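PDB 3CSW: putative branched-chain-amino-acid aminotransferase from Thermotoga maritima MSB8, which probably catalyses the pyridoxal-phosphate-dependent transfer of amino groups between leucine, isoleucine or valine and 2-oxoglutarate. Local coordinates for residues A[56-61]-A[278-283]; A[67-72]-A[139-144]; A[92-97]-A[113-118]; A[119-124]-A[243-248]; A[127-132]-A[164-169]. All blocks are in the same frame, centred on the assembly; numbering follows the deposited sequence.

Contact 1: A[56-61]-A[278-283]; sequences AYKHYT and LEENWV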
# COMPACT_ATOMS: atom_id res chain seq x y z
N ALA A 56 16.14 14.91 30.14
CA ALA A 56 15.99 16.25 29.59
C ALA A 56 16.73 16.43 28.26
O ALA A 56 16.16 16.95 27.29
CB ALA A 56 16.38 17.31 30.59
N TYR A 57 17.97 15.97 28.20
CA TYR A 57 18.77 16.07 26.98
C TYR A 57 18.17 15.24 25.83
O TYR A 57 18.10 15.70 24.71
CB TYR A 57 20.24 15.66 27.23
CG TYR A 57 21.09 15.91 26.01
CD1 TYR A 57 21.34 17.21 25.57
CD2 TYR A 57 21.61 14.85 25.27
CE1 TYR A 57 22.08 17.45 24.43
CE2 TYR A 57 22.35 15.08 24.12
CZ TYR A 57 22.58 16.38 23.71
OH TYR A 57 23.32 16.62 22.57
N LYS A 58 17.73 14.03 26.14
CA LYS A 58 17.11 13.16 25.14
C LYS A 58 15.86 13.79 24.54
O LYS A 58 15.65 13.72 23.33
CB LYS A 58 16.77 11.80 25.76
CG LYS A 58 18.01 10.98 26.07
CD LYS A 58 17.71 9.63 26.65
CE LYS A 58 18.98 8.79 26.72
NZ LYS A 58 18.66 7.49 27.42
N HIS A 59 15.03 14.40 25.39
CA HIS A 59 13.83 15.10 24.93
C HIS A 59 14.16 16.35 24.13
O HIS A 59 13.50 16.64 23.15
CB HIS A 59 12.94 15.44 26.11
CG HIS A 59 12.15 14.27 26.61
ND1 HIS A 59 11.05 13.78 25.95
CD2 HIS A 59 12.31 13.48 27.70
CE1 HIS A 59 10.57 12.74 26.61
NE2 HIS A 59 11.30 12.56 27.69
N TYR A 60 15.17 17.10 24.55
CA TYR A 60 15.64 18.27 23.81
C TYR A 60 16.08 17.92 22.39
O TYR A 60 15.76 18.63 21.44
CB TYR A 60 16.80 18.94 24.56
CG TYR A 60 17.28 20.22 23.90
CD1 TYR A 60 16.60 21.43 24.09
CD2 TYR A 60 18.39 20.22 23.07
CE1 TYR A 60 17.02 22.60 23.46
CE2 TYR A 60 18.83 21.38 22.44
CZ TYR A 60 18.15 22.57 22.63
OH TYR A 60 18.61 23.72 22.01
N THR A 61 16.84 16.85 22.23
CA THR A 61 17.32 16.48 20.89
C THR A 61 16.18 15.98 20.00
O THR A 61 16.22 16.20 18.79
CB THR A 61 18.52 15.48 20.94
OG1 THR A 61 18.05 14.18 21.32
CG2 THR A 61 19.58 15.96 21.94
N LEU A 278 21.23 5.75 35.39
CA LEU A 278 21.81 5.73 34.05
C LEU A 278 22.09 7.19 33.69
O LEU A 278 21.16 7.97 33.54
CB LEU A 278 20.86 5.04 33.07
CG LEU A 278 21.52 4.42 31.84
CD1 LEU A 278 22.22 3.13 32.23
CD2 LEU A 278 20.50 4.16 30.74
N GLU A 279 23.37 7.55 33.57
CA GLU A 279 23.82 8.95 33.38
C GLU A 279 23.27 9.64 32.12
O GLU A 279 23.01 10.85 32.13
CB GLU A 279 25.37 9.03 33.36
CG GLU A 279 25.98 10.33 32.80
CD GLU A 279 25.62 11.57 33.62
OE1 GLU A 279 25.14 11.43 34.75
OE2 GLU A 279 25.84 12.71 33.13
N GLU A 280 23.11 8.89 31.05
CA GLU A 280 22.55 9.43 29.79
C GLU A 280 21.15 10.05 29.95
O GLU A 280 20.75 10.88 29.15
CB GLU A 280 22.52 8.35 28.71
CG GLU A 280 21.58 7.20 28.97
CD GLU A 280 21.66 6.12 27.90
OE1 GLU A 280 22.75 5.51 27.74
OE2 GLU A 280 20.62 5.87 27.24
N ASN A 281 20.42 9.67 31.00
CA ASN A 281 19.12 10.27 31.32
C ASN A 281 19.19 11.54 32.17
O ASN A 281 18.16 12.14 32.47
CB ASN A 281 18.25 9.25 32.07
CG ASN A 281 17.90 8.06 31.23
OD1 ASN A 281 17.61 8.20 30.04
ND2 ASN A 281 17.89 6.89 31.84
N TRP A 282 20.41 11.93 32.57
CA TRP A 282 20.62 13.06 33.49
C TRP A 282 21.67 14.07 33.08
O TRP A 282 21.95 14.99 33.85
CB TRP A 282 20.94 12.53 34.89
CG TRP A 282 19.82 11.66 35.41
CD1 TRP A 282 19.80 10.30 35.47
CD2 TRP A 282 18.54 12.10 35.89
NE1 TRP A 282 18.60 9.87 35.98
CE2 TRP A 282 17.81 10.95 36.25
CE3 TRP A 282 17.95 13.36 36.08
CZ2 TRP A 282 16.52 11.02 36.77
CZ3 TRP A 282 16.66 13.42 36.59
CH2 TRP A 282 15.97 12.26 36.94
N VAL A 283 22.23 13.95 31.88
CA VAL A 283 23.20 14.90 31.34
C VAL A 283 22.67 16.33 31.45
O VAL A 283 21.55 16.57 31.03
CB VAL A 283 23.46 14.65 29.82
CG1 VAL A 283 24.71 15.38 29.37
CG2 VAL A 283 23.58 13.17 29.50
O HOH W 1 17.67 14.80 32.64
O HOH W 2 19.44 15.14 30.56
O HOH W 3 18.91 12.99 28.94
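Lys58 reaches from the first turn of helix 56-68 across to the short 3-10 turn 279-281, where its NZ meets Glu280 and Asn281 together. Its CG stands beside the backbone N (chi1 -69°), and the rest of the chain is fully extended, which carries the ammonium group to its two acceptors. Lys58 NZ lies 2.5 Å from Glu280 OE2 in a salt bridge that uses the anti lone pair of this oxygen, and 2.9 Å from Asn281 OD1, which it approaches from above the carbonyl plane. Glu280 holds its CG between backbone N and carbonyl carbon (chi1 67°), which brings its own CG to 3.3 Å from Lys58 NZ. The turn follows helix 262-276 near the C-terminus, so the contact ties this tail to the start of helix 56-68. There the N-H groups of the opening helical turn point at carbonyls of the tail through water: one water is 2.9 Å from Ala56 N and 2.7 Å from Asn281 O, and two others link Tyr57 N to Val283 O and Lys58 N to Glu280 O. Glu206 is a second carboxylate partner of Lys58, while Lys210 also pairs with Glu280. A methionine in place of Lys58 would probably leave Glu280 OE2 without this positive mate and Asn281 OD1 without its donor. Beside the waters, Val283, modelled in two conformers, lies loosely near Tyr57 CB.

Contact 2: A[67-72]-A[139-144]; sequences ADFFNL and STPPAL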
# COMPACT_ATOMS: atom_id res chain seq x y z
N ALA A 67 11.66 19.73 15.04
CA ALA A 67 11.75 21.10 14.53
C ALA A 67 12.44 21.13 13.17
O ALA A 67 12.09 21.96 12.33
CB ALA A 67 12.47 22.01 15.53
N ASP A 68 13.39 20.24 12.95
CA ASP A 68 14.14 20.18 11.68
C ASP A 68 13.32 19.72 10.50
O ASP A 68 13.58 20.15 9.37
CB ASP A 68 15.40 19.33 11.82
CG ASP A 68 16.48 20.01 12.66
OD1 ASP A 68 16.45 21.26 12.80
OD2 ASP A 68 17.36 19.29 13.18
N PHE A 69 12.31 18.87 10.72
CA PHE A 69 11.37 18.56 9.64
C PHE A 69 10.70 19.86 9.09
O PHE A 69 9.87 19.77 8.18
CB PHE A 69 10.30 17.52 10.05
CG PHE A 69 10.86 16.13 10.37
CD1 PHE A 69 11.59 15.40 9.43
CD2 PHE A 69 10.62 15.54 11.62
CE1 PHE A 69 12.10 14.10 9.74
CE2 PHE A 69 11.12 14.25 11.95
CZ PHE A 69 11.86 13.53 11.01
N PHE A 70 11.05 21.05 9.62
CA PHE A 70 10.53 22.35 9.15
C PHE A 70 11.59 23.44 8.95
O PHE A 70 11.24 24.60 8.71
CB PHE A 70 9.55 22.93 10.17
CG PHE A 70 8.36 22.08 10.41
CD1 PHE A 70 8.43 21.02 11.29
CD2 PHE A 70 7.15 22.36 9.79
CE1 PHE A 70 7.33 20.22 11.52
CE2 PHE A 70 6.04 21.57 10.02
CZ PHE A 70 6.13 20.50 10.88
N ASN A 71 12.87 23.09 9.07
CA ASN A 71 13.96 24.09 9.05
C ASN A 71 13.67 25.30 9.96
O ASN A 71 14.17 26.40 9.73
CB ASN A 71 14.28 24.52 7.62
CG ASN A 71 14.83 23.38 6.78
OD1 ASN A 71 14.60 22.21 7.09
ND2 ASN A 71 15.57 23.72 5.73
N LEU A 72 12.84 25.07 10.98
CA LEU A 72 12.53 26.04 12.04
C LEU A 72 13.56 25.67 13.09
O LEU A 72 13.49 24.58 13.66
CB LEU A 72 11.09 25.83 12.57
CG LEU A 72 10.55 26.39 13.92
CD1 LEU A 72 10.33 27.92 13.91
CD2 LEU A 72 9.23 25.68 14.34
N SER A 139 3.93 9.68 3.47
CA SER A 139 2.98 10.76 3.78
C SER A 139 3.44 11.71 4.90
O SER A 139 3.09 12.90 4.90
CB SER A 139 1.64 10.14 4.18
OG SER A 139 1.02 9.49 3.09
N THR A 140 4.13 11.17 5.90
CA THR A 140 4.59 11.94 7.05
C THR A 140 5.63 11.12 7.81
O THR A 140 5.45 9.92 7.97
CB THR A 140 3.42 12.28 8.03
OG1 THR A 140 2.40 12.99 7.33
CG2 THR A 140 3.90 13.13 9.21
N PRO A 141 6.73 11.76 8.28
CA PRO A 141 7.66 11.03 9.11
C PRO A 141 7.04 10.62 10.43
O PRO A 141 6.48 11.46 11.14
CB PRO A 141 8.82 12.02 9.34
CG PRO A 141 8.61 13.14 8.39
CD PRO A 141 7.17 13.14 8.00
N PRO A 142 7.10 9.33 10.77
CA PRO A 142 6.57 8.84 12.03
C PRO A 142 7.15 9.53 13.27
O PRO A 142 6.45 9.65 14.27
CB PRO A 142 6.97 7.37 12.02
CG PRO A 142 7.16 7.04 10.61
CD PRO A 142 7.65 8.25 9.94
N ALA A 143 8.41 9.97 13.20
CA ALA A 143 9.07 10.64 14.32
C ALA A 143 8.72 12.13 14.46
O ALA A 143 9.21 12.77 15.38
CB ALA A 143 10.61 10.46 14.23
N LEU A 144 7.91 12.69 13.56
CA LEU A 144 7.44 14.08 13.75
C LEU A 144 6.36 14.15 14.86
O LEU A 144 5.21 13.75 14.64
CB LEU A 144 6.93 14.69 12.43
CG LEU A 144 6.24 16.07 12.48
CD1 LEU A 144 7.16 17.16 13.09
CD2 LEU A 144 5.74 16.49 11.10
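Phe69 and Phe70, in the bend just after helix 56-68, fit against the type I beta turn Pro141 to Leu144, which directly precedes Lys145, the probable attachment point of the cofactor. The ring of Phe69 is the main bump, and the hollow that takes it is lined by Pro141, Ala143 and Leu144. Pro141 lies over one face: its CG is 4.0 Å from the centroid of the Phe69 ring and only 16° off the ring normal, a CH-pi contact, while Pro141 CB sits 3.8 Å from Phe69 CZ. Obliquely to the ring come the turn backbone at Ala143 and Leu144 CB, the latter 3.9 Å from Phe69 CD2. The turn is closed by Leu144 N bonding to Pro141 O, and both Pro141 O and Leu144 O also accept from Arg149. Replacing Phe69 with an alanine would probably open a gap beneath Pro141 and strip Leu144 CB of its aromatic neighbour. Pro141 also packs on Leu154, and Phe70 on Arg157, of the second subunit. Leu144 has its CG opposite the backbone N (chi1 173°), which sends its methyl groups toward Phe70; CD1 meets the edge of that ring, 3.4 Å from Phe70 CE1.

Contact 3: A[92-97]-A[113-118]; sequences FKQEVR and FSPLNI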
# COMPACT_ATOMS: atom_id res chain seq x y z
N PHE A 92 6.80 22.82 43.03
CA PHE A 92 5.81 21.80 43.38
C PHE A 92 6.40 20.97 44.51
O PHE A 92 7.62 20.88 44.64
CB PHE A 92 5.49 20.92 42.16
CG PHE A 92 4.75 21.64 41.05
CD1 PHE A 92 5.43 22.47 40.16
CD2 PHE A 92 3.37 21.49 40.90
CE1 PHE A 92 4.75 23.16 39.15
CE2 PHE A 92 2.69 22.16 39.88
CZ PHE A 92 3.38 22.99 39.00
N LYS A 93 5.55 20.38 45.35
CA LYS A 93 6.03 19.51 46.45
C LYS A 93 5.64 18.09 46.07
O LYS A 93 5.13 17.33 46.88
CB LYS A 93 5.41 19.92 47.79
N GLN A 94 5.93 17.74 44.82
CA GLN A 94 5.31 16.61 44.16
C GLN A 94 5.93 16.46 42.78
O GLN A 94 6.44 17.43 42.23
CB GLN A 94 3.83 16.97 44.02
CG GLN A 94 2.93 15.93 43.45
CD GLN A 94 1.50 16.40 43.41
OE1 GLN A 94 1.19 17.54 43.82
NE2 GLN A 94 0.60 15.54 42.92
N GLU A 95 5.88 15.26 42.21
CA GLU A 95 6.36 15.06 40.83
C GLU A 95 5.45 15.80 39.84
O GLU A 95 4.23 15.90 40.06
CB GLU A 95 6.41 13.57 40.46
CG GLU A 95 7.21 12.66 41.41
CD GLU A 95 8.71 12.94 41.45
OE1 GLU A 95 9.16 13.97 40.92
OE2 GLU A 95 9.44 12.12 42.04
N VAL A 96 6.06 16.33 38.76
CA VAL A 96 5.31 17.02 37.72
C VAL A 96 5.40 16.33 36.35
O VAL A 96 6.37 15.64 36.03
CB VAL A 96 5.74 18.53 37.58
CG1 VAL A 96 5.49 19.27 38.87
CG2 VAL A 96 7.19 18.68 37.21
N ARG A 97 4.32 16.49 35.57
CA ARG A 97 4.31 16.22 34.14
C ARG A 97 4.63 17.56 33.50
O ARG A 97 4.15 18.58 33.97
CB ARG A 97 2.93 15.76 33.68
CG ARG A 97 2.77 15.64 32.16
CD ARG A 97 1.32 15.33 31.72
NE ARG A 97 0.93 13.94 32.02
CZ ARG A 97 0.37 13.51 33.16
NH1 ARG A 97 0.12 14.34 34.18
NH2 ARG A 97 0.06 12.21 33.28
N PHE A 113 3.47 23.02 33.30
CA PHE A 113 3.78 22.16 34.44
C PHE A 113 2.51 21.82 35.22
O PHE A 113 1.77 22.72 35.57
CB PHE A 113 4.74 22.85 35.40
CG PHE A 113 6.08 23.21 34.78
CD1 PHE A 113 6.23 24.40 34.08
CD2 PHE A 113 7.19 22.41 34.99
CE1 PHE A 113 7.46 24.75 33.56
CE2 PHE A 113 8.43 22.76 34.46
CZ PHE A 113 8.56 23.93 33.74
N SER A 114 2.27 20.54 35.48
CA SER A 114 1.11 20.12 36.28
C SER A 114 1.45 18.90 37.12
O SER A 114 2.34 18.14 36.79
CB SER A 114 -0.10 19.83 35.40
OG SER A 114 0.11 18.74 34.52
N PRO A 115 0.74 18.71 38.24
CA PRO A 115 1.11 17.59 39.10
C PRO A 115 0.97 16.27 38.38
O PRO A 115 0.00 16.08 37.66
CB PRO A 115 0.10 17.69 40.25
CG PRO A 115 -0.31 19.12 40.26
CD PRO A 115 -0.38 19.48 38.80
N LEU A 116 1.96 15.38 38.54
CA LEU A 116 1.92 14.05 37.95
C LEU A 116 1.15 13.17 38.91
O LEU A 116 1.63 12.86 40.02
CB LEU A 116 3.33 13.49 37.75
CG LEU A 116 3.44 12.11 37.08
CD1 LEU A 116 3.18 12.22 35.60
CD2 LEU A 116 4.80 11.48 37.34
N ASN A 117 -0.06 12.80 38.52
CA ASN A 117 -0.87 11.90 39.33
C ASN A 117 -0.93 10.58 38.58
O ASN A 117 -1.72 10.39 37.66
CB ASN A 117 -2.25 12.51 39.63
CG ASN A 117 -2.20 13.52 40.80
OD1 ASN A 117 -1.58 13.26 41.84
ND2 ASN A 117 -2.87 14.65 40.64
N ILE A 118 -0.03 9.69 39.00
CA ILE A 118 0.19 8.42 38.34
C ILE A 118 -0.53 7.33 39.13
O ILE A 118 -0.25 7.15 40.32
CB ILE A 118 1.73 8.13 38.24
CG1 ILE A 118 1.99 6.97 37.30
CG2 ILE A 118 2.37 7.91 39.64
CD1 ILE A 118 1.51 7.24 35.87
O HOH W 4 1.89 19.32 32.16
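Phe113 lies beside two side chains of segment 92-97: its CB is 3.8 Å from Phe92 CE1, the two side chains crossing at about a right angle, and Val96 CG2 approaches the edge of its ring. Ser114 pairs with Arg97 as an antiparallel hydrogen-bonded pair, with both bonds well formed: Arg97 N to Ser114 O at 2.9 Å and Ser114 N to Arg97 O at 3.1 Å. A water ties Ser114 OG to Arg97 O on the side to which both side chains point. Pro115, which has no N-H to offer, faces Val96 in the non-hydrogen-bonded pair that follows, with 4.5 Å between Val96 CA and Pro115 CA; its CB packs 3.5 Å from Gln94 NE2. Beyond the strand pairs one more bond runs from Leu116 N to Glu95 O, 2.8 Å long with an N-H...O angle of 173°. Leu116 CD1 lies over one face of the Arg97 guanidinium, toward its rim, 3.9 Å from NH2, where a bend at chi3 (-73°) of Arg97 turns the flat group back over the leucine. At Asn117 the side-chain carbonyl comes near the Gln94 amide. These pairs form the open end of the hairpin of strands 96-102 and 109-115. Val96 is bonded in turn to Thr48 of strand 42-49, and Phe113 to Leu14 of strand 14-17, placing the hairpin within the six-stranded antiparallel sheet, while Glu95 fixes its carboxylate on Thr48, Ser50 and Arg51.

Contact 4: A[119-124]-A[243-248]; sequences PDLETG and GVVPVR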
# COMPACT_ATOMS: atom_id res chain seq x y z
N PRO A 119 -1.46 6.60 38.48
CA PRO A 119 -2.25 5.58 39.17
C PRO A 119 -1.55 4.23 39.39
O PRO A 119 -0.45 4.01 38.86
CB PRO A 119 -3.46 5.41 38.25
CG PRO A 119 -2.94 5.72 36.88
CD PRO A 119 -1.82 6.71 37.05
N ASP A 120 -2.18 3.34 40.16
CA ASP A 120 -1.65 2.00 40.42
C ASP A 120 -2.05 1.08 39.28
O ASP A 120 -3.22 0.68 39.16
CB ASP A 120 -2.15 1.44 41.77
CG ASP A 120 -1.49 0.09 42.13
OD1 ASP A 120 -0.31 -0.14 41.76
OD2 ASP A 120 -2.16 -0.73 42.79
N LEU A 121 -1.07 0.74 38.46
CA LEU A 121 -1.29 -0.09 37.29
C LEU A 121 -0.74 -1.50 37.51
O LEU A 121 -0.50 -2.22 36.55
CB LEU A 121 -0.63 0.58 36.06
CG LEU A 121 -1.01 2.05 35.79
CD1 LEU A 121 -0.25 2.57 34.59
CD2 LEU A 121 -2.50 2.27 35.58
N GLU A 122 -0.57 -1.91 38.76
CA GLU A 122 -0.06 -3.25 39.07
C GLU A 122 -1.03 -4.33 38.58
O GLU A 122 -0.61 -5.40 38.17
CB GLU A 122 0.21 -3.40 40.58
N THR A 123 -2.32 -4.03 38.64
CA THR A 123 -3.39 -4.91 38.15
C THR A 123 -3.54 -5.02 36.59
O THR A 123 -4.32 -5.83 36.08
CB THR A 123 -4.73 -4.45 38.74
OG1 THR A 123 -5.80 -5.23 38.17
CG2 THR A 123 -4.98 -2.96 38.45
N GLY A 124 -2.80 -4.22 35.83
CA GLY A 124 -2.86 -4.28 34.37
C GLY A 124 -3.94 -3.40 33.75
O GLY A 124 -4.90 -2.99 34.43
N GLY A 243 5.97 4.83 32.91
CA GLY A 243 7.03 3.82 32.81
C GLY A 243 6.52 2.55 32.13
O GLY A 243 6.01 2.62 31.02
N VAL A 244 6.63 1.40 32.81
CA VAL A 244 6.12 0.12 32.27
C VAL A 244 4.68 -0.10 32.72
O VAL A 244 4.40 -0.04 33.90
CB VAL A 244 7.00 -1.08 32.69
CG1 VAL A 244 6.34 -2.42 32.29
CG2 VAL A 244 8.39 -0.96 32.10
N VAL A 245 3.78 -0.34 31.77
CA VAL A 245 2.36 -0.52 32.03
C VAL A 245 1.93 -1.90 31.54
O VAL A 245 1.86 -2.14 30.33
CB VAL A 245 1.52 0.62 31.39
CG1 VAL A 245 0.03 0.46 31.70
CG2 VAL A 245 2.01 2.01 31.89
N PRO A 246 1.64 -2.83 32.46
CA PRO A 246 1.25 -4.17 32.05
C PRO A 246 -0.12 -4.18 31.41
O PRO A 246 -1.01 -3.43 31.84
CB PRO A 246 1.19 -4.96 33.38
CG PRO A 246 1.69 -4.09 34.40
CD PRO A 246 1.64 -2.69 33.93
N VAL A 247 -0.29 -5.01 30.38
CA VAL A 247 -1.57 -5.14 29.69
C VAL A 247 -2.19 -6.47 30.09
O VAL A 247 -1.64 -7.54 29.81
CB VAL A 247 -1.44 -5.07 28.13
CG1 VAL A 247 -2.80 -5.40 27.46
CG2 VAL A 247 -0.90 -3.67 27.67
N ARG A 248 -3.33 -6.41 30.77
CA ARG A 248 -4.02 -7.65 31.13
C ARG A 248 -4.99 -8.20 30.07
O ARG A 248 -5.29 -9.40 30.06
CB ARG A 248 -4.72 -7.52 32.48
CG ARG A 248 -5.96 -6.77 32.49
CD ARG A 248 -6.70 -6.96 33.84
NE ARG A 248 -7.55 -5.79 33.99
CZ ARG A 248 -8.67 -5.57 33.31
NH1 ARG A 248 -9.15 -6.48 32.45
NH2 ARG A 248 -9.34 -4.43 33.48
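Gly124 lies against Pro246 at the close of the type I beta turn Leu121 to Gly124, and its backbone (phi 88°, psi 159°) lets its CA come within 3.2 Å of Pro246 O, a CA-H...O contact with an angle of 134° at the hydrogen. A beta carbon on Gly124 would fall 2.8 Å from Arg248 CB, a clash that the glycine avoids. Leu121 O takes the turn bond from Gly124 N at 3.1 Å and also sits 3.4 Å from Pro246 CD, so the proline ring presses on the turn where its carbonyl projects. Pro246 belongs to strand 243-247, one of two edge strands, within this chain, of a mixed sheet; the chain then turns a corner at Arg248. The loop 119-124 leads into strand 125-129, whose Val125 exchanges backbone bonds with Pro246 and Arg248. Among the side chains, Leu121 drops onto Val245, its CD1 equidistant from Val245 CG1 and CG2 at 3.6 Å, while Tyr163 touches both residues. Arg248 is extended from CG to NE and passes the end of the turn: its CD is 3.5 Å from Thr123 O, which lies near the plane of the guanidinium at its edge. Pro246 also packs on Thr264 and Met268 of helix 262-276.

Contact 5: A[127-132]-A[164-169]; sequences VKISNV and DVILLG
In Ile129, CG1 beside the backbone N (chi1 -58°) and chi2 of -56° bring CD1 toward Ile166, where it rests 4.1 Å from Ile166 CB. The CG2 branch of Ile129 goes the other way along the strand and meets Leu168 CD1 at 4.0 Å. On the same face of the sheet Val127 CG2 touches Ile166 CG1, while Lys128 and Val165 point to the opposite face. Lys128 O takes Ile166 N at 2.8 Å, and Ser130 N gives to Ile166 O at 2.8 Å, from above the carbonyl plane; the bond from Lys128 N to Asp164 O is weak. These pairs make strand 125-129, whose part 127-129 runs at 30° to strand 164-168, its parallel neighbour in a beta-alpha-beta crossover through helix 150-156, whose Ala155 packs on Ser130, Val165 and Leu167. Ser130 OG accepts from Val132 N at 3.0 Å, an ST turn at Ser130, and is also bonded to Glu158. There a water joins Ser130 O, Val132 O and Leu168 N, lying 2.6 Å from Val132 O, and Leu167 CG comes 3.6 Å from that carbonyl oxygen. Asp164 OD1 receives Val165 N, its carboxylate being held also by Ser178, Ser180 and Phe179 N, while Trp227 of the third subunit packs on both Ile129 and Leu168.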
# COMPACT_ATOMS: atom_id res chain seq x y z
N VAL A 127 -6.38 -2.62 26.56
CA VAL A 127 -6.07 -1.88 25.34
C VAL A 127 -6.90 -2.51 24.21
O VAL A 127 -7.35 -3.68 24.30
CB VAL A 127 -4.55 -1.88 24.96
CG1 VAL A 127 -3.73 -1.30 26.07
CG2 VAL A 127 -4.05 -3.28 24.65
N LYS A 128 -7.12 -1.75 23.14
CA LYS A 128 -7.84 -2.26 21.99
C LYS A 128 -7.13 -1.87 20.71
O LYS A 128 -6.46 -0.84 20.66
CB LYS A 128 -9.27 -1.71 21.98
CG LYS A 128 -10.10 -2.24 23.09
CD LYS A 128 -11.47 -1.64 23.13
CE LYS A 128 -12.20 -2.12 24.37
NZ LYS A 128 -13.64 -1.81 24.25
N ILE A 129 -7.28 -2.70 19.66
CA ILE A 129 -6.79 -2.35 18.31
C ILE A 129 -7.55 -1.09 17.82
O ILE A 129 -8.78 -1.05 17.85
CB ILE A 129 -6.95 -3.53 17.27
CG1 ILE A 129 -6.21 -4.80 17.74
CG2 ILE A 129 -6.40 -3.16 15.89
CD1 ILE A 129 -4.71 -4.60 18.04
N SER A 130 -6.82 -0.07 17.39
CA SER A 130 -7.40 1.15 16.83
C SER A 130 -7.97 0.93 15.42
O SER A 130 -7.49 0.05 14.67
CB SER A 130 -6.28 2.20 16.74
OG SER A 130 -6.72 3.43 16.22
N ASN A 131 -8.96 1.75 15.05
CA ASN A 131 -9.48 1.83 13.67
C ASN A 131 -8.70 2.78 12.80
O ASN A 131 -9.07 2.97 11.65
CB ASN A 131 -10.91 2.37 13.62
CG ASN A 131 -11.90 1.48 14.30
OD1 ASN A 131 -11.79 0.24 14.26
ND2 ASN A 131 -12.89 2.11 14.93
N VAL A 132 -7.66 3.39 13.36
CA VAL A 132 -6.79 4.29 12.67
C VAL A 132 -5.43 3.61 12.47
O VAL A 132 -4.83 3.12 13.44
CB VAL A 132 -6.62 5.58 13.50
CG1 VAL A 132 -5.71 6.55 12.79
CG2 VAL A 132 -7.99 6.22 13.78
N ASP A 164 -5.25 2.68 26.32
CA ASP A 164 -4.70 3.21 25.07
C ASP A 164 -5.20 2.30 23.95
O ASP A 164 -5.67 1.20 24.20
CB ASP A 164 -3.16 3.24 25.14
CG ASP A 164 -2.52 4.16 24.08
OD1 ASP A 164 -3.27 4.81 23.32
OD2 ASP A 164 -1.27 4.23 24.00
N VAL A 165 -5.16 2.79 22.71
CA VAL A 165 -5.47 2.01 21.51
C VAL A 165 -4.16 1.71 20.75
O VAL A 165 -3.23 2.50 20.77
CB VAL A 165 -6.51 2.72 20.59
CG1 VAL A 165 -7.89 2.78 21.28
CG2 VAL A 165 -6.02 4.12 20.15
N ILE A 166 -4.10 0.53 20.12
CA ILE A 166 -2.93 0.09 19.37
C ILE A 166 -3.10 0.39 17.86
O ILE A 166 -4.00 -0.15 17.20
CB ILE A 166 -2.67 -1.42 19.61
CG1 ILE A 166 -2.67 -1.74 21.12
CG2 ILE A 166 -1.41 -1.88 18.93
CD1 ILE A 166 -1.80 -0.88 22.03
N LEU A 167 -2.25 1.28 17.34
CA LEU A 167 -2.20 1.58 15.91
C LEU A 167 -1.31 0.56 15.20
O LEU A 167 -0.16 0.34 15.60
CB LEU A 167 -1.67 3.00 15.63
CG LEU A 167 -2.52 4.23 15.98
CD1 LEU A 167 -2.40 4.56 17.45
CD2 LEU A 167 -2.18 5.45 15.09
N LEU A 168 -1.90 -0.09 14.21
CA LEU A 168 -1.20 -0.95 13.29
C LEU A 168 -0.79 -0.09 12.10
O LEU A 168 -1.42 0.95 11.82
CB LEU A 168 -2.10 -2.08 12.78
CG LEU A 168 -2.88 -2.89 13.82
CD1 LEU A 168 -3.66 -3.98 13.14
CD2 LEU A 168 -1.96 -3.43 14.88
N GLY A 169 0.25 -0.51 11.41
CA GLY A 169 0.66 0.14 10.18
C GLY A 169 -0.21 -0.35 9.05
O GLY A 169 -1.02 -1.25 9.24
O HOH W 5 -4.76 0.50 13.64

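Contact 1 spans the widest stretch of chain, and the four others all fall between its segments. Contacts 1 and 2 use opposite ends of helix 56-68, with centres 21 Å apart. Contact 3 lies in the six-stranded antiparallel sheet, and its second segment runs straight into the first of contact 4, whose centre is 19 Å away. The chain then enters strand 125-129 and contact 5, which touches contact 4 through Val247 and Val127. Contacts 2 and 5 alternate along the chain and both meet the second subunit. Contacts 1 and 5 flank the chain's centre, 29 Å apart between centres; the cofactor lies about 8 Å from the Lys58 side chain, consistent with a site between these parts.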